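Local coordinates for protein eukaryotic Translation Initiation 4E (Schistosoma mansoni, PDB 3HXI) that binds the 7-methylguanosine cap at the 5' end of messenger RNA and, as an initiation factor of the eIF4E family, probably helps start translation, at residues Ile58-Ile71 and Asp118-Ser130. Numbering follows the deposited sequence.
Sequences ITYGKDLYMFKSDI and DRQICGAVFQPRS. With GTG (7-methyl-guanosine-5'-triphosphate-5'-guanosine), chain C.
Gly123 CA sits over the centre of one face of the Phe67 ring, 3.7 Å from its centroid, while Val125 CG2 meets that ring at its edge. Val125 CG1, anti to the backbone N (chi1 -172°), lies instead over a face of the Tyr65 ring. Ile58 CD1 abuts the edge of the Phe126 ring, and Ser130 OG lies over one face of the Tyr60 ring, toward its rim. The Arg129 guanidinium is nearly coplanar with the Asp63 carboxylate (8°) and grips it end-on: NH2 to OD1 and NH1 to OD2, each 2.8 Å, on syn lone pairs. Gln127 NE2 reaches Asp63 OD2 from above the carboxylate plane, at 3.3 Å. Asp63 thus probably orients two of the side chains that hold the cap: Arg129 NE bonds m7GpppG O1B (2.8 Å), while NH1 also reaches O1A, and Gln127 NE2 bonds O2A (3.2 Å). Pro128 O takes Gly61 N and Arg129 NH2 from opposite faces of its plane. At the far end Lys68 NZ bonds Asp118 O (2.8 Å) and forms a longer salt bridge with Asp118 OD2 (3.6 Å), whereas Asp118 OD1 bonds Ser110. Antiparallel strands 63-68 and 121-127, with hydrogen-bonded pairs Leu64-Phe126 and Met66-Ala124, lie between strands 11-21 and 134-139; toward the latter, Cys122 and Gly123 form a classic beta bulge opposite Trp138. Helix 96-108 packs against the sheet face bearing Leu64, Met66 and Phe126.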
ATOM      1  N   ILE A  58       4.885   2.792  15.488  1.00 28.68           N
ATOM      2  CA  ILE A  58       3.444   3.083  15.518  1.00 30.77           C
ATOM      3  C   ILE A  58       2.708   2.252  16.548  1.00 31.61           C
ATOM      4  O   ILE A  58       3.040   1.083  16.765  1.00 32.90           O
ATOM      5  CB  ILE A  58       2.752   2.853  14.143  1.00 30.89           C
ATOM      6  CG1 ILE A  58       3.542   3.502  13.019  1.00 32.44           C
ATOM      7  CG2 ILE A  58       1.341   3.456  14.123  1.00 30.76           C
ATOM      8  CD1 ILE A  58       2.924   3.271  11.661  1.00 34.79           C
ATOM      9  N   THR A  59       1.703   2.866  17.168  1.00 31.95           N
ATOM     10  CA  THR A  59       0.860   2.203  18.153  1.00 32.42           C
ATOM     11  C   THR A  59      -0.176   1.310  17.438  1.00 31.76           C
ATOM     12  O   THR A  59      -0.656   1.653  16.349  1.00 31.09           O
ATOM     13  CB  THR A  59       0.161   3.244  19.074  1.00 33.00           C
ATOM     14  OG1 THR A  59      -0.720   4.069  18.305  1.00 34.07           O
ATOM     15  CG2 THR A  59       1.188   4.144  19.752  1.00 33.44           C
ATOM     16  N   TYR A  60      -0.513   0.174  18.042  1.00 30.76           N
ATOM     17  CA  TYR A  60      -1.444  -0.768  17.418  1.00 30.80           C
ATOM     18  C   TYR A  60      -2.769  -0.109  17.037  1.00 30.07           C
ATOM     19  O   TYR A  60      -3.298   0.723  17.788  1.00 29.79           O
ATOM     20  CB  TYR A  60      -1.718  -1.965  18.317  1.00 30.70           C
ATOM     21  CG  TYR A  60      -0.534  -2.879  18.539  1.00 32.18           C
ATOM     22  CD1 TYR A  60       0.169  -3.435  17.467  1.00 32.94           C
ATOM     23  CD2 TYR A  60      -0.137  -3.217  19.828  1.00 32.78           C
ATOM     24  CE1 TYR A  60       1.255  -4.293  17.681  1.00 32.59           C
ATOM     25  CE2 TYR A  60       0.936  -4.069  20.050  1.00 34.44           C
ATOM     26  CZ  TYR A  60       1.623  -4.607  18.980  1.00 33.55           C
ATOM     27  OH  TYR A  60       2.687  -5.457  19.222  1.00 33.90           O
ATOM     28  N   GLY A  61      -3.282  -0.474  15.864  1.00 28.91           N
ATOM     29  CA  GLY A  61      -4.569   0.024  15.378  1.00 28.26           C
ATOM     30  C   GLY A  61      -4.532   1.387  14.705  1.00 27.94           C
ATOM     31  O   GLY A  61      -5.584   1.868  14.247  1.00 28.99           O
ATOM     32  N   LYS A  62      -3.352   2.024  14.674  1.00 26.78           N
ATOM     33  CA  LYS A  62      -3.132   3.294  13.951  1.00 25.26           C
ATOM     34  C   LYS A  62      -2.489   2.941  12.622  1.00 23.69           C
ATOM     35  O   LYS A  62      -1.432   2.325  12.601  1.00 23.55           O
ATOM     36  CB  LYS A  62      -2.220   4.240  14.727  1.00 25.41           C
ATOM     37  CG  LYS A  62      -1.731   5.463  13.902  1.00 26.64           C
ATOM     38  CD  LYS A  62      -1.009   6.500  14.774  1.00 27.68           C
ATOM     39  CE  LYS A  62      -0.010   7.321  13.951  1.00 30.41           C
ATOM     40  NZ  LYS A  62       0.394   8.576  14.665  1.00 33.68           N
ATOM     41  N   ASP A  63      -3.137   3.296  11.522  1.00 21.00           N
ATOM     42  CA  ASP A  63      -2.755   2.752  10.230  1.00 19.67           C
ATOM     43  C   ASP A  63      -2.230   3.845   9.299  1.00 19.89           C
ATOM     44  O   ASP A  63      -2.544   5.018   9.478  1.00 20.46           O
ATOM     45  CB  ASP A  63      -3.946   2.020   9.582  1.00 19.26           C
ATOM     46  CG  ASP A  63      -4.463   0.843  10.422  1.00 18.84           C
ATOM     47  OD1 ASP A  63      -3.772   0.434  11.357  1.00 20.43           O
ATOM     48  OD2 ASP A  63      -5.569   0.312  10.138  1.00 19.51           O
ATOM     49  N   LEU A  64      -1.442   3.436   8.307  1.00 19.49           N
ATOM     50  CA  LEU A  64      -0.882   4.323   7.296  1.00 18.84           C
ATOM     51  C   LEU A  64      -1.440   3.916   5.932  1.00 19.22           C
ATOM     52  O   LEU A  64      -1.443   2.725   5.586  1.00 17.53           O
ATOM     53  CB  LEU A  64       0.639   4.196   7.265  1.00 18.56           C
ATOM     54  CG  LEU A  64       1.383   4.292   8.598  1.00 20.45           C
ATOM     55  CD1 LEU A  64       2.884   3.974   8.387  1.00 20.28           C
ATOM     56  CD2 LEU A  64       1.175   5.674   9.214  1.00 19.64           C
ATOM     57  N   TYR A  65      -1.913   4.909   5.179  1.00 18.44           N
ATOM     58  CA  TYR A  65      -2.473   4.700   3.833  1.00 17.35           C
ATOM     59  C   TYR A  65      -1.736   5.587   2.847  1.00 18.25           C
ATOM     60  O   TYR A  65      -1.623   6.803   3.082  1.00 17.80           O
ATOM     61  CB  TYR A  65      -3.965   5.091   3.806  1.00 18.48           C
ATOM     62  CG  TYR A  65      -4.919   4.097   4.458  1.00 16.26           C
ATOM     63  CD1 TYR A  65      -5.735   3.267   3.666  1.00 16.78           C
ATOM     64  CD2 TYR A  65      -5.004   3.981   5.858  1.00 18.91           C
ATOM     65  CE1 TYR A  65      -6.607   2.345   4.249  1.00 18.91           C
ATOM     66  CE2 TYR A  65      -5.876   3.063   6.454  1.00 15.97           C
ATOM     67  CZ  TYR A  65      -6.677   2.248   5.637  1.00 18.28           C
ATOM     68  OH  TYR A  65      -7.541   1.312   6.193  1.00 19.35           O
ATOM     69  N   MET A  66      -1.253   5.010   1.745  1.00 16.50           N
ATOM     70  CA  MET A  66      -0.668   5.827   0.669  1.00 18.49           C
ATOM     71  C   MET A  66      -1.354   5.512  -0.655  1.00 17.51           C
ATOM     72  O   MET A  66      -1.262   4.378  -1.150  1.00 16.87           O
ATOM     73  CB  MET A  66       0.846   5.641   0.540  1.00 17.24           C
ATOM     74  CG  MET A  66       1.467   6.565  -0.540  1.00 22.30           C
ATOM     75  SD  MET A  66       3.138   6.136  -1.069  1.00 21.87           S
ATOM     76  CE  MET A  66       2.796   4.716  -2.123  1.00 22.62           C
ATOM     77  N   PHE A  67      -2.054   6.511  -1.200  1.00 16.86           N
ATOM     78  CA  PHE A  67      -2.893   6.336  -2.387  1.00 17.41           C
ATOM     79  C   PHE A  67      -2.620   7.386  -3.463  1.00 17.89           C
ATOM     80  O   PHE A  67      -2.300   8.525  -3.138  1.00 17.09           O
ATOM     81  CB  PHE A  67      -4.377   6.374  -1.973  1.00 18.17           C
ATOM     82  CG  PHE A  67      -4.887   5.035  -1.496  1.00 16.62           C
ATOM     83  CD1 PHE A  67      -5.774   4.292  -2.270  1.00 15.85           C
ATOM     84  CD2 PHE A  67      -4.437   4.499  -0.289  1.00 15.22           C
ATOM     85  CE1 PHE A  67      -6.220   3.012  -1.844  1.00 17.40           C
ATOM     86  CE2 PHE A  67      -4.876   3.221   0.145  1.00 14.06           C
ATOM     87  CZ  PHE A  67      -5.765   2.488  -0.637  1.00 16.64           C
ATOM     88  N   LYS A  68      -2.759   7.015  -4.737  1.00 18.82           N
ATOM     89  CA  LYS A  68      -2.683   8.003  -5.821  1.00 19.15           C
ATOM     90  C   LYS A  68      -3.662   9.094  -5.441  1.00 20.19           C
ATOM     91  O   LYS A  68      -4.790   8.789  -5.019  1.00 20.34           O
ATOM     92  CB  LYS A  68      -3.021   7.380  -7.196  1.00 19.19           C
ATOM     93  CG  LYS A  68      -1.980   6.374  -7.641  1.00 18.64           C
ATOM     94  CD  LYS A  68      -2.124   5.931  -9.080  1.00 21.07           C
ATOM     95  CE  LYS A  68      -1.065   4.904  -9.450  1.00 21.43           C
ATOM     96  NZ  LYS A  68      -1.371   4.308 -10.771  1.00 23.69           N
ATOM     97  N   SER A  69      -3.226  10.359  -5.567  1.00 21.35           N
ATOM     98  CA  SER A  69      -3.939  11.512  -5.003  0.50 21.34           C
ATOM     99  C   SER A  69      -5.422  11.618  -5.371  1.00 22.15           C
ATOM    100  O   SER A  69      -6.227  12.110  -4.584  1.00 23.08           O
ATOM    101  CB  SER A  69      -3.226  12.819  -5.375  0.50 21.48           C
ATOM    102  OG  SER A  69      -3.128  12.959  -6.780  0.50 19.88           O
ATOM    103  N   ASP A  70      -5.784  11.164  -6.562  1.00 22.59           N
ATOM    104  CA  ASP A  70      -7.192  11.248  -6.997  1.00 23.76           C
ATOM    105  C   ASP A  70      -8.095  10.171  -6.396  1.00 22.74           C
ATOM    106  O   ASP A  70      -9.311  10.185  -6.602  1.00 22.60           O
ATOM    107  CB  ASP A  70      -7.291  11.217  -8.521  1.00 25.35           C
ATOM    108  CG  ASP A  70      -7.047  12.581  -9.144  1.00 31.08           C
ATOM    109  OD1 ASP A  70      -7.264  13.600  -8.449  1.00 34.34           O
ATOM    110  OD2 ASP A  70      -6.645  12.630 -10.327  1.00 38.60           O
ATOM    111  N   ILE A  71      -7.489   9.249  -5.656  1.00 21.59           N
ATOM    112  CA  ILE A  71      -8.202   8.093  -5.117  1.00 21.85           C
ATOM    113  C   ILE A  71      -8.286   8.207  -3.602  1.00 21.54           C
ATOM    114  O   ILE A  71      -7.263   8.214  -2.917  1.00 21.01           O
ATOM    115  CB  ILE A  71      -7.473   6.770  -5.462  1.00 20.81           C
ATOM    116  CG1 ILE A  71      -7.213   6.679  -6.970  1.00 22.09           C
ATOM    117  CG2 ILE A  71      -8.294   5.563  -4.953  1.00 20.66           C
ATOM    118  CD1 ILE A  71      -6.418   5.473  -7.387  1.00 22.65           C
ATOM    119  N   ASP A 118       0.881  -0.748 -13.542  1.00 22.89           N
ATOM    120  CA  ASP A 118       0.820   0.539 -12.852  1.00 22.71           C
ATOM    121  C   ASP A 118      -0.599   1.088 -12.823  1.00 22.41           C
ATOM    122  O   ASP A 118      -1.034   1.700 -11.828  1.00 20.85           O
ATOM    123  CB  ASP A 118       1.773   1.534 -13.509  1.00 23.07           C
ATOM    124  CG  ASP A 118       1.765   2.884 -12.831  1.00 24.72           C
ATOM    125  OD1 ASP A 118       2.449   3.048 -11.808  1.00 28.41           O
ATOM    126  OD2 ASP A 118       1.065   3.780 -13.333  1.00 31.75           O
ATOM    127  N   ARG A 119      -1.316   0.885 -13.931  1.00 22.51           N
ATOM    128  CA  ARG A 119      -2.713   1.319 -14.042  1.00 23.39           C
ATOM    129  C   ARG A 119      -3.624   0.654 -13.001  1.00 21.86           C
ATOM    130  O   ARG A 119      -4.627   1.233 -12.606  1.00 21.49           O
ATOM    131  CB  ARG A 119      -3.245   1.087 -15.464  1.00 22.80           C
ATOM    132  CG  ARG A 119      -2.539   1.950 -16.525  1.00 26.13           C
ATOM    133  CD  ARG A 119      -3.254   1.912 -17.891  1.00 26.53           C
ATOM    134  NE  ARG A 119      -2.958   0.691 -18.643  1.00 33.00           N
ATOM    135  CZ  ARG A 119      -2.115   0.643 -19.676  1.00 34.62           C
ATOM    136  NH1 ARG A 119      -1.888  -0.494 -20.306  1.00 37.18           N
ATOM    137  NH2 ARG A 119      -1.493   1.737 -20.078  1.00 35.59           N
ATOM    138  N   GLN A 120      -3.268  -0.556 -12.572  1.00 20.40           N
ATOM    139  CA  GLN A 120      -4.087  -1.290 -11.603  1.00 20.07           C
ATOM    140  C   GLN A 120      -3.927  -0.713 -10.207  1.00 18.76           C
ATOM    141  O   GLN A 120      -4.807  -0.880  -9.352  1.00 18.01           O
ATOM    142  CB  GLN A 120      -3.708  -2.780 -11.566  1.00 20.75           C
ATOM    143  CG  GLN A 120      -4.346  -3.647 -12.619  1.00 24.69           C
ATOM    144  CD  GLN A 120      -5.862  -3.603 -12.545  1.00 26.42           C
ATOM    145  OE1 GLN A 120      -6.476  -4.003 -11.537  1.00 26.59           O
ATOM    146  NE2 GLN A 120      -6.467  -3.091 -13.595  1.00 28.41           N
ATOM    147  N   ILE A 121      -2.803  -0.037  -9.972  1.00 19.23           N
ATOM    148  CA  ILE A 121      -2.429   0.346  -8.601  1.00 18.68           C
ATOM    149  C   ILE A 121      -3.283   1.492  -8.073  1.00 18.84           C
ATOM    150  O   ILE A 121      -3.391   2.554  -8.713  1.00 19.34           O
ATOM    151  CB  ILE A 121      -0.907   0.707  -8.476  1.00 20.10           C
ATOM    152  CG1 ILE A 121      -0.009  -0.485  -8.862  1.00 19.44           C
ATOM    153  CG2 ILE A 121      -0.582   1.256  -7.055  1.00 17.48           C
ATOM    154  CD1 ILE A 121      -0.120  -1.741  -7.984  1.00 20.67           C
ATOM    155  N   CYS A 122      -3.870   1.277  -6.899  1.00 17.06           N
ATOM    156  CA  CYS A 122      -4.570   2.341  -6.190  1.00 16.61           C
ATOM    157  C   CYS A 122      -3.747   2.874  -5.030  1.00 15.82           C
ATOM    158  O   CYS A 122      -3.538   4.078  -4.913  1.00 16.41           O
ATOM    159  CB  CYS A 122      -5.913   1.842  -5.671  1.00 17.15           C
ATOM    160  SG  CYS A 122      -7.044   1.398  -7.003  1.00 19.39           S
ATOM    161  N   GLY A 123      -3.274   1.980  -4.167  1.00 15.45           N
ATOM    162  CA  GLY A 123      -2.517   2.423  -2.996  1.00 14.78           C
ATOM    163  C   GLY A 123      -2.022   1.295  -2.110  1.00 14.13           C
ATOM    164  O   GLY A 123      -2.222   0.117  -2.430  1.00 15.72           O
ATOM    165  N   ALA A 124      -1.375   1.665  -1.010  1.00 14.27           N
ATOM    166  CA  ALA A 124      -0.808   0.716  -0.050  1.00 14.89           C
ATOM    167  C   ALA A 124      -1.259   1.071   1.376  1.00 15.52           C
ATOM    168  O   ALA A 124      -1.567   2.237   1.676  1.00 15.36           O
ATOM    169  CB  ALA A 124       0.712   0.700  -0.143  1.00 14.32           C
ATOM    170  N   VAL A 125      -1.294   0.069   2.242  1.00 14.62           N
ATOM    171  CA  VAL A 125      -1.807   0.228   3.611  1.00 14.54           C
ATOM    172  C   VAL A 125      -0.925  -0.565   4.576  1.00 15.70           C
ATOM    173  O   VAL A 125      -0.634  -1.731   4.322  1.00 17.34           O
ATOM    174  CB  VAL A 125      -3.252  -0.307   3.744  1.00 13.23           C
ATOM    175  CG1 VAL A 125      -3.861   0.050   5.127  1.00 14.27           C
ATOM    176  CG2 VAL A 125      -4.155   0.213   2.618  1.00 14.62           C
ATOM    177  N   PHE A 126      -0.519   0.075   5.664  1.00 15.11           N
ATOM    178  CA  PHE A 126       0.141  -0.600   6.761  1.00 16.28           C
ATOM    179  C   PHE A 126      -0.741  -0.594   8.005  1.00 16.70           C
ATOM    180  O   PHE A 126      -1.180   0.459   8.448  1.00 17.13           O
ATOM    181  CB  PHE A 126       1.470   0.068   7.097  1.00 15.79           C
ATOM    182  CG  PHE A 126       2.174  -0.602   8.234  1.00 16.70           C
ATOM    183  CD1 PHE A 126       2.472  -1.958   8.156  1.00 16.43           C
ATOM    184  CD2 PHE A 126       2.447   0.091   9.411  1.00 18.32           C
ATOM    185  CE1 PHE A 126       3.107  -2.616   9.227  1.00 18.44           C
ATOM    186  CE2 PHE A 126       3.065  -0.551  10.489  1.00 18.05           C
ATOM    187  CZ  PHE A 126       3.409  -1.894  10.394  1.00 16.03           C
ATOM    188  N   GLN A 127      -0.993  -1.776   8.556  1.00 17.16           N
ATOM    189  CA  GLN A 127      -1.883  -1.934   9.708  1.00 16.02           C
ATOM    190  C   GLN A 127      -1.168  -2.708  10.819  1.00 17.13           C
ATOM    191  O   GLN A 127      -1.072  -3.928  10.776  1.00 17.56           O
ATOM    192  CB  GLN A 127      -3.179  -2.638   9.305  1.00 16.86           C
ATOM    193  CG  GLN A 127      -3.947  -1.885   8.236  1.00 17.87           C
ATOM    194  CD  GLN A 127      -5.169  -2.636   7.783  1.00 19.55           C
ATOM    195  OE1 GLN A 127      -5.065  -3.742   7.246  1.00 20.77           O
ATOM    196  NE2 GLN A 127      -6.339  -2.052   8.013  1.00 19.49           N
ATOM    197  N   PRO A 128      -0.644  -1.986  11.817  1.00 17.61           N
ATOM    198  CA  PRO A 128      -0.024  -2.668  12.957  1.00 18.33           C
ATOM    199  C   PRO A 128      -1.089  -3.259  13.888  1.00 18.25           C
ATOM    200  O   PRO A 128      -2.024  -2.567  14.295  1.00 18.19           O
ATOM    201  CB  PRO A 128       0.762  -1.551  13.649  1.00 17.68           C
ATOM    202  CG  PRO A 128      -0.007  -0.317  13.325  1.00 18.30           C
ATOM    203  CD  PRO A 128      -0.583  -0.524  11.940  1.00 17.37           C
ATOM    204  N   ARG A 129      -0.954  -4.543  14.195  1.00 19.78           N
ATOM    205  CA  ARG A 129      -1.902  -5.224  15.057  1.00 21.73           C
ATOM    206  C   ARG A 129      -1.160  -6.133  16.013  1.00 23.44           C
ATOM    207  O   ARG A 129      -0.130  -6.708  15.660  1.00 22.44           O
ATOM    208  CB  ARG A 129      -2.886  -6.071  14.255  1.00 21.72           C
ATOM    209  CG  ARG A 129      -3.756  -5.328  13.242  1.00 22.02           C
ATOM    210  CD  ARG A 129      -4.801  -4.449  13.922  1.00 18.68           C
ATOM    211  NE  ARG A 129      -5.641  -3.807  12.917  1.00 21.74           N
ATOM    212  CZ  ARG A 129      -5.324  -2.686  12.282  1.00 17.95           C
ATOM    213  NH1 ARG A 129      -6.159  -2.180  11.380  1.00 16.38           N
ATOM    214  NH2 ARG A 129      -4.181  -2.063  12.565  1.00 17.67           N
ATOM    215  N   SER A 130      -1.696  -6.233  17.227  1.00 25.85           N
ATOM    216  CA  SER A 130      -1.216  -7.166  18.256  1.00 28.07           C
ATOM    217  C   SER A 130      -1.143  -8.622  17.794  1.00 27.69           C
ATOM    218  O   SER A 130      -0.187  -9.326  18.105  1.00 29.34           O
ATOM    219  CB  SER A 130      -2.138  -7.089  19.468  1.00 28.07           C
ATOM    220  OG  SER A 130      -1.962  -5.847  20.115  1.00 33.58           O
TER
HETATM  221  PA  GTG C 501      -9.644  -3.332   9.446  1.00 21.25           P
HETATM  222  O1A GTG C 501      -9.011  -2.293  10.332  1.00 20.05           O
HETATM  223  O2A GTG C 501      -9.133  -3.608   8.049  1.00 23.21           O
HETATM  224  O3A GTG C 501      -9.788  -4.755  10.175  1.00 21.39           O
HETATM  225  PB  GTG C 501      -9.129  -5.278  11.525  1.00 22.28           P
HETATM  226  O1B GTG C 501      -7.630  -5.108  11.507  1.00 21.88           O
HETATM  227  O2B GTG C 501      -9.726  -6.663  11.750  1.00 20.60           O
HETATM  228  O3B GTG C 501      -9.826  -4.297  12.592  1.00 20.52           O
HETATM  229  N9A GTG C 501     -13.449  -0.293   7.210  1.00 21.80           N
HETATM  230  C8A GTG C 501     -12.234  -0.649   6.781  1.00 20.77           C
HETATM  231  N7A GTG C 501     -12.038  -0.125   5.550  1.00 20.35           N
HETATM  232  C7X GTG C 501     -10.792  -0.312   4.766  1.00 20.75           C
HETATM  233  C5A GTG C 501     -13.141   0.555   5.225  1.00 20.56           C
HETATM  234  C6A GTG C 501     -13.475   1.283   4.078  1.00 22.64           C
HETATM  235  O6A GTG C 501     -12.702   1.411   3.100  1.00 20.99           O
HETATM  236  N1A GTG C 501     -14.703   1.856   4.029  1.00 22.15           N
HETATM  237  C2A GTG C 501     -15.562   1.737   5.091  1.00 22.57           C
HETATM  238  N2A GTG C 501     -16.783   2.301   5.071  1.00 22.37           N
HETATM  239  N3A GTG C 501     -15.230   1.035   6.198  1.00 21.59           N
HETATM  240  C4A GTG C 501     -14.022   0.451   6.273  1.00 21.15           C
HETATM  241  O5D GTG C 501     -11.155  -2.892   9.269  1.00 21.02           O
HETATM  242  C5D GTG C 501     -11.964  -2.717  10.427  1.00 20.59           C
HETATM  243  C4D GTG C 501     -13.314  -2.176  10.014  1.00 21.64           C
HETATM  244  O4D GTG C 501     -13.138  -0.859   9.510  1.00 20.99           O
HETATM  245  C3D GTG C 501     -13.973  -2.953   8.892  1.00 23.31           C
HETATM  246  O3D GTG C 501     -14.642  -4.111   9.386  1.00 22.81           O
HETATM  247  C2D GTG C 501     -14.916  -1.918   8.325  1.00 23.34           C
HETATM  248  O2D GTG C 501     -16.101  -1.846   9.132  1.00 23.97           O
HETATM  249  C1D GTG C 501     -14.113  -0.634   8.492  1.00 22.42           C
HETATM  250  PG  GTG C 501      -9.470  -4.144  14.151  1.00 21.25           P
HETATM  251  O1G GTG C 501      -8.100  -4.635  14.496  1.00 21.42           O
HETATM  252  O2G GTG C 501     -10.664  -4.627  14.955  1.00 22.85           O
HETATM  253  O5E GTG C 501      -9.469  -2.540  14.251  1.00 22.25           O
HETATM  254  C5E GTG C 501      -8.396  -1.787  13.689  1.00 20.85           C
HETATM  255  C4E GTG C 501      -8.581  -0.317  14.002  1.00 22.56           C
HETATM  256  O4E GTG C 501      -9.779   0.142  13.370  1.00 21.11           O
HETATM  257  C3E GTG C 501      -8.766  -0.043  15.483  1.00 23.30           C
HETATM  258  O3E GTG C 501      -8.290   1.291  15.726  1.00 24.31           O
HETATM  259  C2E GTG C 501     -10.275  -0.050  15.684  1.00 22.62           C
HETATM  260  O2E GTG C 501     -10.694   0.731  16.815  1.00 22.59           O
HETATM  261  C1E GTG C 501     -10.722   0.575  14.370  1.00 24.52           C
HETATM  262  N9B GTG C 501     -12.061   0.214  13.863  1.00 24.29           N
HETATM  263  C8B GTG C 501     -12.247  -1.194  13.605  1.00 26.24           C
HETATM  264  N7B GTG C 501     -13.609  -1.201  13.082  1.00 26.72           N
HETATM  265  C5B GTG C 501     -14.061   0.089  13.038  1.00 26.85           C
HETATM  266  C6B GTG C 501     -15.328   0.702  12.604  1.00 27.70           C
HETATM  267  O6B GTG C 501     -16.231  -0.061  12.165  1.00 26.90           O
HETATM  268  N1B GTG C 501     -15.459   2.054  12.719  1.00 26.77           N
HETATM  269  C2B GTG C 501     -14.445   2.848  13.207  1.00 27.23           C
HETATM  270  N2B GTG C 501     -14.588   4.194  13.305  1.00 26.10           N
HETATM  271  N3B GTG C 501     -13.255   2.345  13.618  1.00 26.54           N
HETATM  272  C4B GTG C 501     -13.032   1.018  13.539  1.00 25.36           C